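Long-range contacts in hypothetical membrane protein (Corynebacterium glutamicum, PDB 6JSB), which binds heme through an axial tyrosine in its HtaA-family domain and probably takes part in heme transfer during heme uptake at the corynebacterial cell surface: residues H80-G85 with N94-L99; G74-G79 with D98-N103; T114-F119 with Q138-T143. All coordinates share one frame; numbering follows the deposited sequence.

Contact 1 (H80-G85 with N94-L99). With HEM (protoporphyrin IX containing Fe), chain C.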
loop_
_atom_site.group_PDB
_atom_site.type_symbol
_atom_site.label_atom_id
_atom_site.label_comp_id
_atom_site.label_asym_id
_atom_site.label_seq_id
_atom_site.Cartn_x
_atom_site.Cartn_y
_atom_site.Cartn_z
ATOM N N HIS A 80 -15.787 -6.843 8.584
ATOM C CA HIS A 80 -17.233 -6.724 8.384
ATOM C C HIS A 80 -17.796 -7.933 7.628
ATOM O O HIS A 80 -18.517 -7.796 6.655
ATOM C CB HIS A 80 -17.618 -5.402 7.651
ATOM C CG HIS A 80 -17.207 -4.171 8.407
ATOM N ND1 HIS A 80 -17.929 -3.679 9.481
ATOM C CD2 HIS A 80 -16.164 -3.313 8.213
ATOM C CE1 HIS A 80 -17.306 -2.592 9.943
ATOM N NE2 HIS A 80 -16.244 -2.353 9.187
ATOM N N ASN A 81 -17.565 -9.115 8.173
ATOM C CA ASN A 81 -18.042 -10.318 7.510
ATOM C C ASN A 81 -19.553 -10.484 7.638
ATOM O O ASN A 81 -20.090 -10.635 8.736
ATOM C CB ASN A 81 -17.363 -11.568 8.051
ATOM C CG ASN A 81 -17.515 -12.716 7.072
ATOM O OD1 ASN A 81 -18.644 -13.184 6.844
ATOM N ND2 ASN A 81 -16.433 -13.122 6.432
ATOM N N HIS A 82 -20.223 -10.551 6.492
ATOM C CA HIS A 82 -21.681 -10.548 6.416
ATOM C C HIS A 82 -22.292 -11.928 6.623
ATOM O O HIS A 82 -23.538 -12.067 6.647
ATOM C CB HIS A 82 -22.038 -10.009 5.043
ATOM C CG HIS A 82 -23.493 -9.773 4.828
ATOM N ND1 HIS A 82 -24.225 -8.908 5.612
ATOM C CD2 HIS A 82 -24.343 -10.255 3.890
ATOM C CE1 HIS A 82 -25.478 -8.885 5.180
ATOM N NE2 HIS A 82 -25.574 -9.695 4.139
ATOM N N TYR A 83 -21.467 -12.970 6.718
ATOM C CA TYR A 83 -21.979 -14.347 6.748
ATOM C C TYR A 83 -22.057 -14.857 8.181
ATOM O O TYR A 83 -21.075 -14.736 8.927
ATOM C CB TYR A 83 -21.051 -15.241 5.918
ATOM C CG TYR A 83 -21.425 -16.694 5.980
ATOM C CD1 TYR A 83 -22.540 -17.179 5.311
ATOM C CD2 TYR A 83 -20.654 -17.563 6.709
ATOM C CE1 TYR A 83 -22.886 -18.558 5.372
ATOM C CE2 TYR A 83 -20.966 -18.913 6.790
ATOM C CZ TYR A 83 -22.078 -19.416 6.132
ATOM O OH TYR A 83 -22.382 -20.760 6.252
ATOM N N SER A 84 -23.201 -15.464 8.554
ATOM C CA SER A 84 -23.334 -15.935 9.934
ATOM C C SER A 84 -23.802 -17.382 9.997
ATOM O O SER A 84 -24.280 -17.834 11.054
ATOM C CB SER A 84 -24.282 -15.038 10.731
ATOM O OG SER A 84 -25.521 -14.916 10.086
ATOM N N GLY A 85 -23.689 -18.118 8.895
ATOM C CA GLY A 85 -23.956 -19.548 8.878
ATOM C C GLY A 85 -22.821 -20.332 9.530
ATOM O O GLY A 85 -21.912 -19.775 10.145
ATOM N N ASN A 94 -17.337 -13.364 1.998
ATOM C CA ASN A 94 -18.405 -12.528 2.535
ATOM C C ASN A 94 -17.911 -11.358 3.380
ATOM O O ASN A 94 -18.703 -10.794 4.150
ATOM C CB ASN A 94 -19.400 -13.393 3.327
ATOM C CG ASN A 94 -20.355 -14.130 2.390
ATOM O OD1 ASN A 94 -21.293 -13.529 1.907
ATOM N ND2 ASN A 94 -20.075 -15.392 2.074
ATOM N N PHE A 95 -16.641 -10.935 3.244
ATOM C CA PHE A 95 -16.173 -9.750 3.953
ATOM C C PHE A 95 -16.657 -8.497 3.208
ATOM O O PHE A 95 -16.322 -8.285 2.035
ATOM C CB PHE A 95 -14.651 -9.756 4.043
ATOM C CG PHE A 95 -14.119 -10.732 5.046
ATOM C CD1 PHE A 95 -14.240 -10.460 6.382
ATOM C CD2 PHE A 95 -13.489 -11.911 4.628
ATOM C CE1 PHE A 95 -13.685 -11.355 7.326
ATOM C CE2 PHE A 95 -12.958 -12.830 5.564
ATOM C CZ PHE A 95 -13.071 -12.531 6.917
ATOM N N ILE A 96 -17.468 -7.684 3.869
ATOM C CA ILE A 96 -17.911 -6.446 3.192
ATOM C C ILE A 96 -16.744 -5.524 2.893
ATOM O O ILE A 96 -16.726 -4.842 1.849
ATOM C CB ILE A 96 -18.991 -5.753 4.034
ATOM C CG1 ILE A 96 -20.251 -6.658 3.980
ATOM C CG2 ILE A 96 -19.274 -4.380 3.438
ATOM C CD1 ILE A 96 -21.363 -6.240 4.985
ATOM N N LEU A 97 -15.775 -5.432 3.808
ATOM C CA LEU A 97 -14.547 -4.697 3.585
ATOM C C LEU A 97 -13.513 -5.740 3.166
ATOM O O LEU A 97 -13.194 -6.683 3.924
ATOM C CB LEU A 97 -14.122 -3.918 4.841
ATOM C CG LEU A 97 -12.939 -2.970 4.650
ATOM C CD1 LEU A 97 -12.926 -2.113 5.917
ATOM C CD2 LEU A 97 -11.602 -3.746 4.497
ATOM N N ASP A 98 -13.033 -5.636 1.926
ATOM C CA ASP A 98 -12.076 -6.635 1.440
ATOM C C ASP A 98 -11.163 -5.902 0.466
ATOM O O ASP A 98 -11.572 -5.584 -0.657
ATOM C CB ASP A 98 -12.816 -7.810 0.778
ATOM C CG ASP A 98 -11.911 -8.987 0.461
ATOM O OD1 ASP A 98 -10.731 -8.774 0.100
ATOM O OD2 ASP A 98 -12.393 -10.170 0.506
ATOM N N LEU A 99 -9.972 -5.584 0.942
ATOM C CA LEU A 99 -9.062 -4.626 0.292
ATOM C C LEU A 99 -7.680 -5.259 0.124
ATOM O O LEU A 99 -7.149 -5.868 1.060
ATOM C CB LEU A 99 -8.922 -3.378 1.195
ATOM C CG LEU A 99 -7.812 -2.393 0.801
ATOM C CD1 LEU A 99 -8.068 -1.686 -0.542
ATOM C CD2 LEU A 99 -7.713 -1.311 1.904
HETATM C CHA HEM C . -14.280 3.785 9.356
HETATM C CHB HEM C . -18.165 0.938 9.898
HETATM C CHC HEM C . -17.395 -0.808 5.397
HETATM C CHD HEM C . -13.285 1.828 5.010
HETATM C C1A HEM C . -15.442 3.212 9.836
HETATM C C2A HEM C . -16.099 3.645 11.055
HETATM C C3A HEM C . -17.186 2.860 11.245
HETATM C C4A HEM C . -17.223 1.923 10.122
HETATM C CMA HEM C . -18.216 2.920 12.414
HETATM C CAA HEM C . -15.600 4.812 11.932
HETATM C CBA HEM C . -14.724 4.275 13.055
HETATM C CGA HEM C . -13.968 5.421 13.689
HETATM O O1A HEM C . -13.281 5.173 14.719
HETATM O O2A HEM C . -14.049 6.566 13.142
HETATM C C1B HEM C . -18.283 0.222 8.739
HETATM C C2B HEM C . -19.329 -0.763 8.463
HETATM C C3B HEM C . -19.129 -1.243 7.222
HETATM C C4B HEM C . -17.928 -0.609 6.664
HETATM C CMB HEM C . -20.460 -1.078 9.482
HETATM C CAB HEM C . -19.940 -2.309 6.427
HETATM C CBB HEM C . -20.732 -3.192 7.042
HETATM C C1C HEM C . -16.210 -0.263 4.892
HETATM C C2C HEM C . -15.626 -0.564 3.607
HETATM C C3C HEM C . -14.462 0.120 3.501
HETATM C C4C HEM C . -14.315 0.935 4.704
HETATM C CMC HEM C . -16.171 -1.603 2.592
HETATM C CAC HEM C . -13.546 -0.004 2.296
HETATM C CBC HEM C . -12.241 0.131 2.478
HETATM C C1D HEM C . -13.226 2.589 6.159
HETATM C C2D HEM C . -12.193 3.560 6.442
HETATM C C3D HEM C . -12.443 4.121 7.644
HETATM C C4D HEM C . -13.643 3.498 8.178
HETATM C CMD HEM C . -11.063 3.899 5.446
HETATM C CAD HEM C . -11.581 5.220 8.339
HETATM C CBD HEM C . -10.635 4.478 9.319
HETATM C CGD HEM C . -9.750 5.535 9.977
HETATM O O1D HEM C . -10.303 6.281 10.856
HETATM O O2D HEM C . -8.535 5.606 9.581
HETATM N NA HEM C . -16.163 2.152 9.249
HETATM N NB HEM C . -17.443 0.248 7.646
HETATM N NC HEM C . -15.390 0.678 5.524
HETATM N ND HEM C . -14.058 2.572 7.244
HETATM FE FE HEM C . -15.611 1.193 7.427
#
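Asn-81 and Phe-95 form an antiparallel, non-hydrogen-bonded pair near the end of the antiparallel ladder of strands 68-81 and 95-109, beside residues that line the heme pocket. Two backbone bonds flank this pair: Ile-96 N donates to His-80 O at 3.0 Å, and His-82 N to Asn-94 O at 2.8 Å, the second almost straight at 176°. The Asn-81 amide stands steeply on the Phe-95 ring, the planes 78° apart, with ND2 over the ring centre and 3.4 Å from Phe-95 CE1. What steers this amide is polar: ND2 also donates to Ala-91 O, and OD1 takes Tyr-83 N at 2.8 Å in the carbonyl plane, closing an Asx turn. Tyr-83 CB lies against Asn-94 CB at 3.6 Å, while ND2 of Asn-94 is tied to Gln-90 O. Ile-96 CB and CG1 lie against the carbonyl O of His-80, and Ile-96 CD1 meets His-82 CB at 3.8 Å. The chain turns a corner at Ile-96 and Leu-97, which both face Gly-79 in a classic beta bulge; Leu-97 sets CG and CD1 against the pyrrole ring that holds C3C. His-80 lays one ring face over the neighbouring pyrrole, with HEM C3B beneath the ring centre, and has CB of Leu-97 at its edge. Its CG is anti to the carbonyl carbon (chi1 -61°), which carries the imidazole out over the heme. Both nitrogens are bound: ND1 to the hydroxyl of Tyr-34, NE2 to that of Tyr-23, the axial ligand of the iron, so His-80 is a second-shell partner of the metal. CE1 of His-80 comes within 3.1 Å of HEM C2B.

Contact 2 (G74-G79 with D98-N103); sequences GVHWTG and DLDFSN
Gly-74 faces Ser-102 in a non-hydrogen-bonded pair, with its CA 3.8 Å from Ser-102 CB. Val-75 follows with a pair of backbone bonds to Phe-101, its N giving to Phe-101 O and its O accepting from Phe-101 N. His-76 points to the face that also carries Asp-98 and Asp-100. With CG anti to the backbone N (chi1 -174°), the imidazole reaches across past Leu-99 to Asp-98, where NE2 donates to Asp-98 OD1 at 2.7 Å. The carboxylate oxygen lies nearly in the ring plane, yet the nitrogen meets it from above the carboxylate plane, 36° out. The same imidazole edge brings CD2 to 3.3 Å from Leu-99 O. Asp-100 crosses the histidine at about a right angle, with OD1 3.4 Å from His-76 CB; this oxygen forms a salt bridge with Arg-43 of strand 39-43, which pairs with strand 68-81 on its other side. Trp-77 turns to the other face and pairs with Leu-99 through two backbone bonds. Its indole lies alongside the leucine, CE3 3.7 Å from Leu-99 CG, between Val-75 CG1 on one face and Leu-99 CD2 on the other. Farther out, CH2 reaches Phe-101 CD2 at 3.7 Å, the two ring planes 80° apart in an oblique meeting. NE1 is bound to Asn-21 OD1, and Phe-20 of the same helix, 18-24, meets the indole edge-to-face. Thr-78 lies beside Asp-98, CG2 3.9 Å from Asp-98 CG, while its OG1 is bound to Gly-39 N. Such alternation, His-76, Asp-98 and Asp-100 backed by Val-75, Trp-77, Leu-99 and Phe-101, is that of an amphipathic antiparallel strand pair, whose apolar face carries the Leu-99 side chain to about 5 Å from the heme.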
loop_
_atom_site.group_PDB
_atom_site.type_symbol
_atom_site.label_atom_id
_atom_site.label_comp_id
_atom_site.label_asym_id
_atom_site.label_seq_id
_atom_site.Cartn_x
_atom_site.Cartn_y
_atom_site.Cartn_z
ATOM N N GLY A 74 2.440 -7.743 -1.161
ATOM C CA GLY A 74 0.994 -7.564 -1.107
ATOM C C GLY A 74 0.532 -7.534 0.332
ATOM O O GLY A 74 1.122 -8.179 1.204
ATOM N N VAL A 75 -0.541 -6.772 0.572
ATOM C CA VAL A 75 -1.210 -6.758 1.881
ATOM C C VAL A 75 -2.713 -6.877 1.654
ATOM O O VAL A 75 -3.253 -6.221 0.765
ATOM C CB VAL A 75 -0.900 -5.474 2.671
ATOM C CG1 VAL A 75 -1.674 -5.489 3.973
ATOM C CG2 VAL A 75 0.621 -5.355 2.934
ATOM N N HIS A 76 -3.387 -7.700 2.468
ATOM C CA HIS A 76 -4.824 -7.968 2.289
ATOM C C HIS A 76 -5.504 -7.670 3.616
ATOM O O HIS A 76 -5.137 -8.281 4.638
ATOM C CB HIS A 76 -5.016 -9.453 1.931
ATOM C CG HIS A 76 -6.418 -9.839 1.586
ATOM N ND1 HIS A 76 -6.869 -11.135 1.747
ATOM C CD2 HIS A 76 -7.455 -9.128 1.085
ATOM C CE1 HIS A 76 -8.136 -11.205 1.354
ATOM N NE2 HIS A 76 -8.517 -10.008 0.934
ATOM N N TRP A 77 -6.507 -6.785 3.617
ATOM C CA TRP A 77 -7.295 -6.497 4.820
ATOM C C TRP A 77 -8.718 -7.031 4.641
ATOM O O TRP A 77 -9.326 -6.840 3.571
ATOM C CB TRP A 77 -7.441 -4.999 5.042
ATOM C CG TRP A 77 -6.190 -4.193 5.302
ATOM C CD1 TRP A 77 -5.810 -3.670 6.524
ATOM C CD2 TRP A 77 -5.256 -3.681 4.332
ATOM N NE1 TRP A 77 -4.669 -2.911 6.373
ATOM C CE2 TRP A 77 -4.296 -2.926 5.036
ATOM C CE3 TRP A 77 -5.117 -3.838 2.925
ATOM C CZ2 TRP A 77 -3.232 -2.263 4.382
ATOM C CZ3 TRP A 77 -4.080 -3.202 2.280
ATOM C CH2 TRP A 77 -3.124 -2.429 3.011
ATOM N N THR A 78 -9.280 -7.629 5.695
ATOM C CA THR A 78 -10.649 -8.141 5.600
ATOM C C THR A 78 -11.384 -7.824 6.899
ATOM O O THR A 78 -10.862 -8.057 7.993
ATOM C CB THR A 78 -10.678 -9.674 5.379
ATOM O OG1 THR A 78 -9.689 -10.325 6.170
ATOM C CG2 THR A 78 -10.350 -10.007 3.891
ATOM N N GLY A 79 -12.607 -7.322 6.771
ATOM C CA GLY A 79 -13.464 -7.104 7.932
ATOM C C GLY A 79 -14.943 -7.020 7.562
ATOM O O GLY A 79 -15.341 -7.177 6.403
ATOM N N ASP A 98 -13.033 -5.636 1.926
ATOM C CA ASP A 98 -12.076 -6.635 1.440
ATOM C C ASP A 98 -11.163 -5.902 0.466
ATOM O O ASP A 98 -11.572 -5.584 -0.657
ATOM C CB ASP A 98 -12.816 -7.810 0.778
ATOM C CG ASP A 98 -11.911 -8.987 0.461
ATOM O OD1 ASP A 98 -10.731 -8.774 0.100
ATOM O OD2 ASP A 98 -12.393 -10.170 0.506
ATOM N N LEU A 99 -9.972 -5.584 0.942
ATOM C CA LEU A 99 -9.062 -4.626 0.292
ATOM C C LEU A 99 -7.680 -5.259 0.124
ATOM O O LEU A 99 -7.149 -5.868 1.060
ATOM C CB LEU A 99 -8.922 -3.378 1.195
ATOM C CG LEU A 99 -7.812 -2.393 0.801
ATOM C CD1 LEU A 99 -8.068 -1.686 -0.542
ATOM C CD2 LEU A 99 -7.713 -1.311 1.904
ATOM N N ASP A 100 -7.086 -5.119 -1.051
ATOM C CA ASP A 100 -5.769 -5.692 -1.286
ATOM C C ASP A 100 -4.940 -4.670 -2.038
ATOM O O ASP A 100 -5.426 -4.114 -3.036
ATOM C CB ASP A 100 -5.880 -6.956 -2.114
ATOM C CG ASP A 100 -4.598 -7.722 -2.147
ATOM O OD1 ASP A 100 -4.434 -8.705 -1.362
ATOM O OD2 ASP A 100 -3.728 -7.388 -2.982
ATOM N N PHE A 101 -3.731 -4.360 -1.545
ATOM C CA PHE A 101 -2.774 -3.510 -2.248
ATOM C C PHE A 101 -1.555 -4.349 -2.587
ATOM O O PHE A 101 -1.019 -5.016 -1.706
ATOM C CB PHE A 101 -2.303 -2.332 -1.377
ATOM C CG PHE A 101 -3.316 -1.226 -1.173
ATOM C CD1 PHE A 101 -4.212 -0.891 -2.154
ATOM C CD2 PHE A 101 -3.261 -0.408 -0.074
ATOM C CE1 PHE A 101 -5.091 0.222 -1.998
ATOM C CE2 PHE A 101 -4.181 0.672 0.104
ATOM C CZ PHE A 101 -5.090 0.971 -0.863
ATOM N N SER A 102 -1.046 -4.231 -3.822
ATOM C CA SER A 102 0.152 -5.019 -4.113
ATOM C C SER A 102 1.007 -4.282 -5.138
ATOM O O SER A 102 0.547 -3.363 -5.817
ATOM C CB SER A 102 -0.191 -6.429 -4.568
ATOM O OG SER A 102 -0.912 -6.405 -5.784
ATOM N N ASN A 103 2.289 -4.673 -5.214
ATOM C CA ASN A 103 3.243 -4.085 -6.148
ATOM C C ASN A 103 3.238 -2.549 -6.239
ATOM O O ASN A 103 3.101 -1.993 -7.321
ATOM C CB ASN A 103 3.008 -4.661 -7.544
ATOM C CG ASN A 103 3.135 -6.131 -7.559
ATOM O OD1 ASN A 103 4.139 -6.679 -7.071
ATOM N ND2 ASN A 103 2.100 -6.806 -8.054
#

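Contact 3 (T114-F119 with Q138-T143)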
loop_
_atom_site.group_PDB
_atom_site.type_symbol
_atom_site.label_atom_id
_atom_site.label_comp_id
_atom_site.label_asym_id
_atom_site.label_seq_id
_atom_site.Cartn_x
_atom_site.Cartn_y
_atom_site.Cartn_z
ATOM N N THR A 114 4.367 10.113 -6.941
ATOM C CA THR A 114 3.024 9.520 -7.021
ATOM C C THR A 114 3.194 8.084 -6.579
ATOM O O THR A 114 4.130 7.396 -7.012
ATOM C CB THR A 114 2.428 9.541 -8.423
ATOM O OG1 THR A 114 2.450 10.897 -8.941
ATOM C CG2 THR A 114 0.977 9.071 -8.343
ATOM N N LEU A 115 2.271 7.615 -5.747
ATOM C CA LEU A 115 2.304 6.226 -5.291
ATOM C C LEU A 115 1.280 5.469 -6.139
ATOM O O LEU A 115 0.079 5.738 -6.046
ATOM C CB LEU A 115 1.945 6.132 -3.806
ATOM C CG LEU A 115 2.025 4.723 -3.170
ATOM C CD1 LEU A 115 3.386 4.111 -3.326
ATOM C CD2 LEU A 115 1.645 4.924 -1.685
ATOM N N LEU A 116 1.760 4.546 -6.990
ATOM C CA LEU A 116 0.914 3.677 -7.796
ATOM C C LEU A 116 0.755 2.346 -7.089
ATOM O O LEU A 116 1.690 1.868 -6.450
ATOM C CB LEU A 116 1.528 3.409 -9.166
ATOM C CG LEU A 116 1.983 4.661 -9.924
ATOM C CD1 LEU A 116 2.497 4.269 -11.332
ATOM C CD2 LEU A 116 0.852 5.569 -10.055
ATOM N N VAL A 117 -0.422 1.720 -7.204
ATOM C CA VAL A 117 -0.595 0.413 -6.562
ATOM C C VAL A 117 -1.548 -0.411 -7.404
ATOM O O VAL A 117 -2.436 0.103 -8.053
ATOM C CB VAL A 117 -1.161 0.463 -5.112
ATOM C CG1 VAL A 117 -0.162 1.073 -4.139
ATOM C CG2 VAL A 117 -2.530 1.131 -5.036
ATOM N N ASP A 118 -1.347 -1.734 -7.369
ATOM C CA ASP A 118 -2.370 -2.651 -7.858
ATOM C C ASP A 118 -3.382 -2.859 -6.735
ATOM O O ASP A 118 -2.992 -3.186 -5.593
ATOM C CB ASP A 118 -1.790 -4.014 -8.220
ATOM C CG ASP A 118 -0.792 -3.985 -9.340
ATOM O OD1 ASP A 118 -0.672 -2.963 -10.054
ATOM O OD2 ASP A 118 -0.110 -5.027 -9.504
ATOM N N PHE A 119 -4.665 -2.628 -7.014
ATOM C CA PHE A 119 -5.649 -2.726 -5.910
ATOM C C PHE A 119 -6.836 -3.561 -6.327
ATOM O O PHE A 119 -7.153 -3.708 -7.512
ATOM C CB PHE A 119 -6.188 -1.360 -5.381
ATOM C CG PHE A 119 -7.135 -0.659 -6.329
ATOM C CD1 PHE A 119 -8.503 -0.905 -6.281
ATOM C CD2 PHE A 119 -6.643 0.235 -7.227
ATOM C CE1 PHE A 119 -9.402 -0.299 -7.173
ATOM C CE2 PHE A 119 -7.534 0.892 -8.112
ATOM C CZ PHE A 119 -8.898 0.610 -8.092
ATOM N N GLN A 138 -1.633 -0.603 -11.175
ATOM C CA GLN A 138 -0.762 0.590 -11.063
ATOM C C GLN A 138 -1.589 1.866 -11.101
ATOM O O GLN A 138 -1.284 2.842 -11.834
ATOM C CB GLN A 138 0.318 0.607 -12.145
ATOM C CG GLN A 138 1.220 -0.632 -12.049
ATOM C CD GLN A 138 2.069 -0.584 -10.815
ATOM O OE1 GLN A 138 2.985 0.225 -10.728
ATOM N NE2 GLN A 138 1.769 -1.430 -9.855
ATOM N N ALA A 139 -2.627 1.867 -10.280
ATOM C CA ALA A 139 -3.479 3.042 -10.186
ATOM C C ALA A 139 -2.861 4.077 -9.248
ATOM O O ALA A 139 -2.194 3.725 -8.275
ATOM C CB ALA A 139 -4.853 2.628 -9.683
ATOM N N GLU A 140 -3.164 5.380 -9.492
ATOM C CA GLU A 140 -2.607 6.437 -8.616
ATOM C C GLU A 140 -3.421 6.512 -7.329
ATOM O O GLU A 140 -4.544 7.033 -7.337
ATOM C CB GLU A 140 -2.638 7.792 -9.325
ATOM C CG GLU A 140 -1.868 7.756 -10.611
ATOM C CD GLU A 140 -1.903 9.133 -11.356
ATOM O OE1 GLU A 140 -1.315 9.161 -12.433
ATOM O OE2 GLU A 140 -2.419 10.148 -10.802
ATOM N N LEU A 141 -2.825 6.034 -6.227
ATOM C CA LEU A 141 -3.485 6.031 -4.934
ATOM C C LEU A 141 -3.201 7.311 -4.175
ATOM O O LEU A 141 -4.073 7.795 -3.444
ATOM C CB LEU A 141 -2.976 4.839 -4.125
ATOM C CG LEU A 141 -3.590 4.747 -2.724
ATOM C CD1 LEU A 141 -5.032 4.309 -2.756
ATOM C CD2 LEU A 141 -2.757 3.766 -1.827
ATOM N N ALA A 142 -1.984 7.855 -4.287
ATOM C CA ALA A 142 -1.630 9.004 -3.461
ATOM C C ALA A 142 -0.623 9.850 -4.194
ATOM O O ALA A 142 0.182 9.316 -4.985
ATOM C CB ALA A 142 -1.028 8.572 -2.075
ATOM N N THR A 143 -0.603 11.156 -3.866
ATOM C CA THR A 143 0.502 12.022 -4.280
ATOM C C THR A 143 1.485 12.125 -3.127
ATOM O O THR A 143 1.140 11.827 -1.986
ATOM C CB THR A 143 0.028 13.421 -4.679
ATOM O OG1 THR A 143 -0.726 13.970 -3.614
ATOM C CG2 THR A 143 -0.876 13.313 -5.937
#
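Leu-116 lies side by side with Glu-140, its CD2 3.5 Å from Glu-140 CG, and both point the same way off a non-hydrogen-bonded antiparallel pair. Thr-114 adds its methyl to the same aliphatic stem: CG2 is 3.9 Å from Glu-140 CG. Between Leu-115 and Leu-116 the register slips by one. Leu-141 and Ala-142 both face Leu-115 in a classic beta bulge, where Leu-115 O accepts Leu-141 N at 2.9 Å and, weakly, Ala-142 N. Ala-139 CB, on the face of Val-117, meets the edge of the Phe-119 ring, 3.6 Å from Phe-119 CE2. Gln-138 and Ala-139 both face Val-117 in a G1 bulge. Gln-138 is bent at chi2 (-69°), and this fold brings its amide NE2 back to Asp-118. OD1 of Asp-118 accepts twice, from Gln-138 N at 2.8 Å, nearly in line with its own C-O bond, and from Gln-138 NE2 at 2.9 Å, well above the carboxylate plane. Carboxylate and amide stand almost perpendicular, 87° apart. The double grip pins the corner at Gln-138; OE1 of that amide is bound in turn to Thr-105 OG1, and OD2 of Asp-118 to Asn-103 ND2. Strand 112-122 lies between strands 95-109 and 139-146 in the antiparallel sheet, and 139-146 pairs in turn with strand 156-165, where Leu-141 packs on Leu-165, while Trp-14 of strand 2-14 packs on both Leu-115 and Leu-141.

All three contacts belong to one curled antiparallel sheet of the HtaA domain. Contacts 1 and 2 are successive parts of the same ladder, between strands 68-81 and 95-109, with centres about 14 Å apart; they share Asp-98 and Leu-99 and are joined by a probable hydrogen bond from Gly-79 N to Leu-97 O. Contact 3 opens after contact 2 has closed and lies about 14 Å from contact 2 and 25 Å from contact 1, centre to centre. Strand 112-122 ties it to contact 2 by a probable hydrogen bond from Ser-102 N to Asp-118 O. The sheet therefore runs continuously from the heme-bearing end at contact 1 into the body of the domain.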